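Local atomic coordinates of alginate lyase AlgAT5 (Defluviitalea, PDB entry 5ZQI), a protein that probably cleaves alginate by beta-elimination, as a polysaccharide lyase of family 7 with a beta-sandwich fold. Residues K158-S169 with G234-S245. Sequence-based numbering, arbitrary orientation.
Sequences KDHVVVGQIHDS and GCYFKAGMYTQS. With SO4 (sulfate ion), chain B.
Val162 pairs with Tyr242 and Gln165 with Lys238 where strand 160-167 runs antiparallel to strands 236-239 and 241-243 in the PL7 beta-sandwich. At Gly240 the chain turns a corner; the register slips by one between the ladders. Val161, Ile166 and Phe237 face the second sheet, and bent Met241 brings SD 3.6 Å from Val161 CB; on the other face Glu122 accepts a hydrogen bond from Gln165 NE2 and forms a salt bridge with Lys238 NZ. At the pairing's end, Lys158 CB meets Ser245 OG at 3.5 Å; CG, opposite the backbone N (chi1 -168°), lies over one face of the His160 ring, near its rim; CD passes 3.3 Å from Gln244 O; CE lies between that oxygen and sulfate O4. A bend at chi4 brings NZ to Gln244 O at 2.8 Å, in the carbonyl plane; NZ also donates to sulfate O4 (probably from crystallisation liquor) and, well out of the ring plane, to His160 ND1. A methionine here would probably leave Gln244 O without this donor and cost the sulfate one bond beside those of Tyr118 and Arg177. Gln244 NE2, over the centre of the Tyr242 ring, donates to Tyr242 O from the face opposite Val162 N.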
ATOM      1  N   LYS A 158      10.067 -15.977  -2.620  1.00 13.20           N
ATOM      2  CA  LYS A 158      10.476 -14.567  -2.515  1.00 12.61           C
ATOM      3  C   LYS A 158       9.481 -13.916  -1.556  1.00 11.59           C
ATOM      4  O   LYS A 158       8.421 -13.406  -1.955  1.00 10.90           O
ATOM      5  CB  LYS A 158      10.506 -13.916  -3.888  1.00 13.87           C
ATOM      6  CG  LYS A 158      11.176 -12.550  -3.923  1.00 12.26           C
ATOM      7  CD  LYS A 158      11.395 -12.118  -5.366  1.00 12.57           C
ATOM      8  CE  LYS A 158      12.052 -10.756  -5.488  1.00 12.41           C
ATOM      9  NZ  LYS A 158      11.287  -9.667  -4.844  1.00 14.67           N
ATOM     10  N   ASP A 159       9.825 -13.939  -0.269  1.00 14.74           N
ATOM     11  CA  ASP A 159       8.890 -13.585   0.799  1.00 11.62           C
ATOM     12  C   ASP A 159       8.869 -12.078   1.043  1.00 11.48           C
ATOM     13  O   ASP A 159       9.192 -11.571   2.134  1.00 11.15           O
ATOM     14  CB  ASP A 159       9.234 -14.371   2.063  1.00 12.89           C
ATOM     15  CG  ASP A 159      10.660 -14.164   2.544  1.00 15.48           C
ATOM     16  OD1 ASP A 159      11.555 -13.826   1.762  1.00 18.00           O
ATOM     17  OD2 ASP A 159      10.878 -14.394   3.748  1.00 18.36           O
ATOM     18  N   HIS A 160       8.464 -11.371  -0.020  1.00  9.87           N
ATOM     19  CA  HIS A 160       8.575  -9.923  -0.114  1.00  9.21           C
ATOM     20  C   HIS A 160       7.239  -9.284  -0.456  1.00 10.34           C
ATOM     21  O   HIS A 160       6.614  -9.653  -1.454  1.00  9.99           O
ATOM     22  CB  HIS A 160       9.569  -9.494  -1.211  1.00 10.42           C
ATOM     23  CG  HIS A 160      10.982  -9.951  -1.025  1.00 10.56           C
ATOM     24  ND1 HIS A 160      11.976  -9.558  -1.893  1.00 12.24           N
ATOM     25  CD2 HIS A 160      11.579 -10.743  -0.102  1.00 11.21           C
ATOM     26  CE1 HIS A 160      13.126 -10.087  -1.507  1.00 12.07           C
ATOM     27  NE2 HIS A 160      12.918 -10.795  -0.410  1.00 13.60           N
ATOM     28  N   VAL A 161       6.832  -8.281   0.329  1.00  7.86           N
ATOM     29  CA  VAL A 161       5.621  -7.519   0.024  1.00  7.19           C
ATOM     30  C   VAL A 161       5.845  -6.038   0.294  1.00  6.83           C
ATOM     31  O   VAL A 161       6.713  -5.641   1.073  1.00  8.09           O
ATOM     32  CB  VAL A 161       4.381  -8.003   0.824  1.00  7.00           C
ATOM     33  CG1 VAL A 161       4.060  -9.465   0.510  1.00  8.80           C
ATOM     34  CG2 VAL A 161       4.582  -7.736   2.322  1.00  8.59           C
ATOM     35  N   VAL A 162       5.001  -5.218  -0.354  1.00  6.78           N
ATOM     36  CA  VAL A 162       4.981  -3.764  -0.177  1.00  6.31           C
ATOM     37  C   VAL A 162       3.593  -3.375   0.303  1.00  5.75           C
ATOM     38  O   VAL A 162       2.589  -3.784  -0.294  1.00  6.59           O
ATOM     39  CB  VAL A 162       5.357  -3.036  -1.482  1.00  6.08           C
ATOM     40  CG1 VAL A 162       4.992  -1.546  -1.430  1.00  7.87           C
ATOM     41  CG2 VAL A 162       6.864  -3.184  -1.788  1.00  8.70           C
ATOM     42  N   VAL A 163       3.541  -2.541   1.336  1.00  6.04           N
ATOM     43  CA  VAL A 163       2.327  -2.187   2.058  1.00  6.89           C
ATOM     44  C   VAL A 163       2.317  -0.694   2.377  1.00 10.99           C
ATOM     45  O   VAL A 163       2.290  -0.263   3.535  1.00 11.68           O
ATOM     46  CB  VAL A 163       2.225  -3.040   3.328  1.00  6.47           C
ATOM     47  CG1 VAL A 163       2.039  -4.527   2.942  1.00  9.19           C
ATOM     48  CG2 VAL A 163       3.397  -2.850   4.262  1.00 11.37           C
ATOM     49  N   GLY A 164       2.380   0.104   1.343  1.00  7.46           N
ATOM     50  CA  GLY A 164       2.363   1.547   1.463  1.00  6.53           C
ATOM     51  C   GLY A 164       3.405   2.154   0.555  1.00  6.52           C
ATOM     52  O   GLY A 164       4.566   1.710   0.519  1.00  6.78           O
ATOM     53  N   GLN A 165       3.016   3.168  -0.210  1.00  5.63           N
ATOM     54  CA  GLN A 165       3.944   3.835  -1.097  1.00  8.48           C
ATOM     55  C   GLN A 165       3.649   5.326  -1.219  1.00  5.87           C
ATOM     56  O   GLN A 165       2.512   5.791  -1.046  1.00  5.78           O
ATOM     57  CB  GLN A 165       3.891   3.298  -2.536  1.00  9.09           C
ATOM     58  CG  GLN A 165       3.923   1.819  -2.704  1.00  9.18           C
ATOM     59  CD  GLN A 165       4.041   1.458  -4.177  1.00 11.04           C
ATOM     60  OE1 GLN A 165       4.913   1.967  -4.873  1.00 14.01           O
ATOM     61  NE2 GLN A 165       3.150   0.603  -4.666  1.00 10.69           N
ATOM     62  N   ILE A 166       4.693   6.068  -1.597  1.00  6.81           N
ATOM     63  CA  ILE A 166       4.533   7.269  -2.414  1.00  5.82           C
ATOM     64  C   ILE A 166       5.016   6.883  -3.804  1.00  6.11           C
ATOM     65  O   ILE A 166       6.109   6.328  -3.928  1.00  7.11           O
ATOM     66  CB  ILE A 166       5.336   8.468  -1.888  1.00  7.69           C
ATOM     67  CG1 ILE A 166       4.864   8.891  -0.506  1.00  6.53           C
ATOM     68  CG2 ILE A 166       5.205   9.651  -2.910  1.00  7.96           C
ATOM     69  CD1 ILE A 166       5.820   9.948   0.134  1.00 10.44           C
ATOM     70  N   HIS A 167       4.245   7.233  -4.835  1.00  6.90           N
ATOM     71  CA  HIS A 167       4.547   6.964  -6.238  1.00  7.78           C
ATOM     72  C   HIS A 167       4.452   8.274  -7.006  1.00  9.20           C
ATOM     73  O   HIS A 167       3.678   9.148  -6.631  1.00  8.80           O
ATOM     74  CB  HIS A 167       3.546   5.912  -6.780  1.00  9.27           C
ATOM     75  CG  HIS A 167       4.045   5.110  -7.943  1.00  8.30           C
ATOM     76  ND1 HIS A 167       4.034   5.596  -9.237  1.00 11.34           N
ATOM     77  CD2 HIS A 167       4.536   3.847  -8.019  1.00 11.99           C
ATOM     78  CE1 HIS A 167       4.509   4.671 -10.054  1.00 14.81           C
ATOM     79  NE2 HIS A 167       4.839   3.611  -9.341  1.00 15.85           N
ATOM     80  N   ASP A 168       5.223   8.412  -8.090  1.00  9.16           N
ATOM     81  CA  ASP A 168       5.132   9.600  -8.950  1.00 10.57           C
ATOM     82  C   ASP A 168       4.752   9.167 -10.366  1.00 11.91           C
ATOM     83  O   ASP A 168       4.200   8.062 -10.552  1.00 12.61           O
ATOM     84  CB  ASP A 168       6.412  10.421  -8.851  1.00 15.71           C
ATOM     85  CG  ASP A 168       7.595   9.799  -9.557  1.00 17.77           C
ATOM     86  OD1 ASP A 168       7.455   8.756 -10.198  1.00 16.65           O
ATOM     87  OD2 ASP A 168       8.692  10.381  -9.474  1.00 23.66           O
ATOM     88  N   SER A 169       4.969  10.022 -11.362  1.00 14.46           N
ATOM     89  CA  SER A 169       4.501   9.674 -12.694  1.00 14.84           C
ATOM     90  C   SER A 169       5.214   8.457 -13.266  1.00 18.95           C
ATOM     91  O   SER A 169       4.674   7.798 -14.163  1.00 20.22           O
ATOM     92  CB  SER A 169       4.661  10.856 -13.653  1.00 20.14           C
ATOM     93  OG  SER A 169       6.025  11.171 -13.815  1.00 25.81           O
ATOM     94  N   GLY A 234       4.048  15.467  -8.815  1.00  9.97           N
ATOM     95  CA  GLY A 234       3.269  14.373  -9.364  1.00 10.20           C
ATOM     96  C   GLY A 234       3.177  13.172  -8.451  1.00 10.00           C
ATOM     97  O   GLY A 234       2.931  12.048  -8.919  1.00  9.61           O
ATOM     98  N   CYS A 235       3.283  13.388  -7.158  1.00  8.68           N
ATOM     99  CA  CYS A 235       3.219  12.300  -6.195  1.00  7.87           C
ATOM    100  C   CYS A 235       1.794  11.957  -5.788  1.00  7.99           C
ATOM    101  O   CYS A 235       0.895  12.796  -5.795  1.00  7.40           O
ATOM    102  CB  CYS A 235       3.988  12.612  -4.907  1.00  6.68           C
ATOM    103  SG  CYS A 235       5.761  12.788  -5.106  1.00 11.50           S
ATOM    104  N   TYR A 236       1.620  10.713  -5.365  1.00  7.33           N
ATOM    105  CA  TYR A 236       0.371  10.238  -4.786  1.00  6.57           C
ATOM    106  C   TYR A 236       0.658   9.037  -3.893  1.00  6.70           C
ATOM    107  O   TYR A 236       1.662   8.334  -4.040  1.00  6.52           O
ATOM    108  CB  TYR A 236      -0.647   9.883  -5.880  1.00  7.09           C
ATOM    109  CG  TYR A 236      -0.154   8.927  -6.953  1.00  6.76           C
ATOM    110  CD1 TYR A 236       0.542   9.395  -8.076  1.00  7.02           C
ATOM    111  CD2 TYR A 236      -0.404   7.573  -6.867  1.00  7.98           C
ATOM    112  CE1 TYR A 236       0.990   8.533  -9.032  1.00  9.60           C
ATOM    113  CE2 TYR A 236       0.055   6.699  -7.836  1.00  8.93           C
ATOM    114  CZ  TYR A 236       0.721   7.200  -8.923  1.00 10.21           C
ATOM    115  OH  TYR A 236       1.157   6.339  -9.908  1.00 14.74           O
ATOM    116  N   PHE A 237      -0.249   8.822  -2.952  1.00  5.53           N
ATOM    117  CA  PHE A 237      -0.133   7.714  -2.011  1.00  5.29           C
ATOM    118  C   PHE A 237      -0.753   6.440  -2.575  1.00  5.29           C
ATOM    119  O   PHE A 237      -1.690   6.485  -3.396  1.00  5.55           O
ATOM    120  CB  PHE A 237      -0.816   8.049  -0.668  1.00  5.19           C
ATOM    121  CG  PHE A 237      -0.089   9.096   0.159  1.00  5.21           C
ATOM    122  CD1 PHE A 237       1.210   8.889   0.597  1.00  5.83           C
ATOM    123  CD2 PHE A 237      -0.739  10.257   0.536  1.00  5.45           C
ATOM    124  CE1 PHE A 237       1.875   9.853   1.348  1.00  6.01           C
ATOM    125  CE2 PHE A 237      -0.085  11.220   1.313  1.00  8.19           C
ATOM    126  CZ  PHE A 237       1.210  11.000   1.728  1.00  6.89           C
ATOM    127  N   LYS A 238      -0.249   5.300  -2.075  1.00  6.02           N
ATOM    128  CA  LYS A 238      -0.847   3.993  -2.307  1.00  5.57           C
ATOM    129  C   LYS A 238      -0.832   3.198  -1.018  1.00  5.85           C
ATOM    130  O   LYS A 238       0.067   3.372  -0.212  1.00  6.57           O
ATOM    131  CB  LYS A 238      -0.106   3.163  -3.378  1.00  7.39           C
ATOM    132  CG  LYS A 238       0.156   3.929  -4.675  1.00  7.00           C
ATOM    133  CD  LYS A 238       0.516   2.945  -5.784  1.00 11.22           C
ATOM    134  CE  LYS A 238      -0.825   2.442  -6.399  1.00 13.22           C
ATOM    135  NZ  LYS A 238      -0.675   1.323  -7.353  1.00 21.03           N
ATOM    136  N   ALA A 239      -1.824   2.315  -0.836  1.00  6.28           N
ATOM    137  CA  ALA A 239      -1.872   1.449   0.338  1.00  5.12           C
ATOM    138  C   ALA A 239      -2.613   0.176  -0.042  1.00  8.41           C
ATOM    139  O   ALA A 239      -3.548   0.201  -0.851  1.00  9.27           O
ATOM    140  CB  ALA A 239      -2.578   2.136   1.511  1.00  8.21           C
ATOM    141  N   GLY A 240      -2.224  -0.926   0.582  1.00  8.16           N
ATOM    142  CA  GLY A 240      -2.825  -2.212   0.323  1.00  6.51           C
ATOM    143  C   GLY A 240      -1.755  -3.272   0.278  1.00  7.77           C
ATOM    144  O   GLY A 240      -0.831  -3.266   1.110  1.00  8.27           O
ATOM    145  N   MET A 241      -1.853  -4.165  -0.709  1.00  7.16           N
ATOM    146  CA  MET A 241      -0.899  -5.263  -0.863  1.00  6.46           C
ATOM    147  C   MET A 241      -0.318  -5.298  -2.264  1.00  7.60           C
ATOM    148  O   MET A 241      -1.052  -5.461  -3.242  1.00 10.20           O
ATOM    149  CB  MET A 241      -1.589  -6.607  -0.531  1.00  6.85           C
ATOM    150  CG  MET A 241      -0.759  -7.863  -0.812  1.00  7.34           C
ATOM    151  SD  MET A 241       0.909  -7.833  -0.094  1.00  8.36           S
ATOM    152  CE  MET A 241       0.520  -7.616   1.649  1.00  9.14           C
ATOM    153  N   TYR A 242       1.002  -5.161  -2.354  1.00  7.08           N
ATOM    154  CA  TYR A 242       1.765  -5.206  -3.613  1.00  7.11           C
ATOM    155  C   TYR A 242       2.784  -6.321  -3.448  1.00  7.62           C
ATOM    156  O   TYR A 242       3.811  -6.151  -2.778  1.00  8.85           O
ATOM    157  CB  TYR A 242       2.394  -3.849  -3.886  1.00  6.84           C
ATOM    158  CG  TYR A 242       3.105  -3.664  -5.200  1.00  7.75           C
ATOM    159  CD1 TYR A 242       2.850  -4.484  -6.298  1.00  7.84           C
ATOM    160  CD2 TYR A 242       4.028  -2.646  -5.344  1.00  9.64           C
ATOM    161  CE1 TYR A 242       3.491  -4.279  -7.514  1.00  9.49           C
ATOM    162  CE2 TYR A 242       4.666  -2.450  -6.533  1.00  9.41           C
ATOM    163  CZ  TYR A 242       4.390  -3.255  -7.603  1.00  8.27           C
ATOM    164  OH  TYR A 242       5.060  -3.050  -8.818  1.00 13.85           O
ATOM    165  N   THR A 243       2.450  -7.496  -3.982  1.00  7.62           N
ATOM    166  CA  THR A 243       3.246  -8.703  -3.751  1.00  8.65           C
ATOM    167  C   THR A 243       4.461  -8.733  -4.663  1.00  7.74           C
ATOM    168  O   THR A 243       4.313  -8.806  -5.883  1.00  9.45           O
ATOM    169  CB  THR A 243       2.380  -9.934  -3.969  1.00  7.37           C
ATOM    170  OG1 THR A 243       1.262  -9.856  -3.056  1.00  8.87           O
ATOM    171  CG2 THR A 243       3.157 -11.209  -3.678  1.00 11.83           C
ATOM    172  N   GLN A 244       5.670  -8.727  -4.089  1.00  8.75           N
ATOM    173  CA  GLN A 244       6.888  -8.644  -4.911  1.00  8.11           C
ATOM    174  C   GLN A 244       7.395 -10.034  -5.285  1.00  9.82           C
ATOM    175  O   GLN A 244       8.558 -10.372  -5.097  1.00 11.57           O
ATOM    176  CB  GLN A 244       7.983  -7.851  -4.211  1.00  9.73           C
ATOM    177  CG  GLN A 244       7.534  -6.535  -3.642  1.00  9.77           C
ATOM    178  CD  GLN A 244       7.217  -5.531  -4.698  1.00 10.63           C
ATOM    179  OE1 GLN A 244       8.124  -5.039  -5.363  1.00 13.52           O
ATOM    180  NE2 GLN A 244       5.943  -5.202  -4.853  1.00 11.50           N
ATOM    181  N   SER A 245       6.512 -10.852  -5.830  1.00  8.59           N
ATOM    182  CA  SER A 245       6.915 -12.133  -6.386  1.00  9.65           C
ATOM    183  C   SER A 245       5.961 -12.515  -7.500  1.00 12.45           C
ATOM    184  O   SER A 245       4.914 -11.898  -7.690  1.00 11.94           O
ATOM    185  CB  SER A 245       6.982 -13.210  -5.305  1.00  9.17           C
ATOM    186  OG  SER A 245       7.627 -14.330  -5.879  1.00 12.48           O
TER
HETATM  187  S   SO4 B 301      12.818  -6.727  -6.717  1.00 31.57           S
HETATM  188  O1  SO4 B 301      14.010  -7.555  -6.536  1.00 42.31           O
HETATM  189  O2  SO4 B 301      13.158  -5.313  -6.566  1.00 38.68           O
HETATM  190  O3  SO4 B 301      12.249  -6.965  -8.040  1.00 28.25           O
HETATM  191  O4  SO4 B 301      11.822  -7.053  -5.698  1.00 24.16           O
HETATM  192  O   HOH W   1       2.132   6.846 -12.512  1.00 12.86           O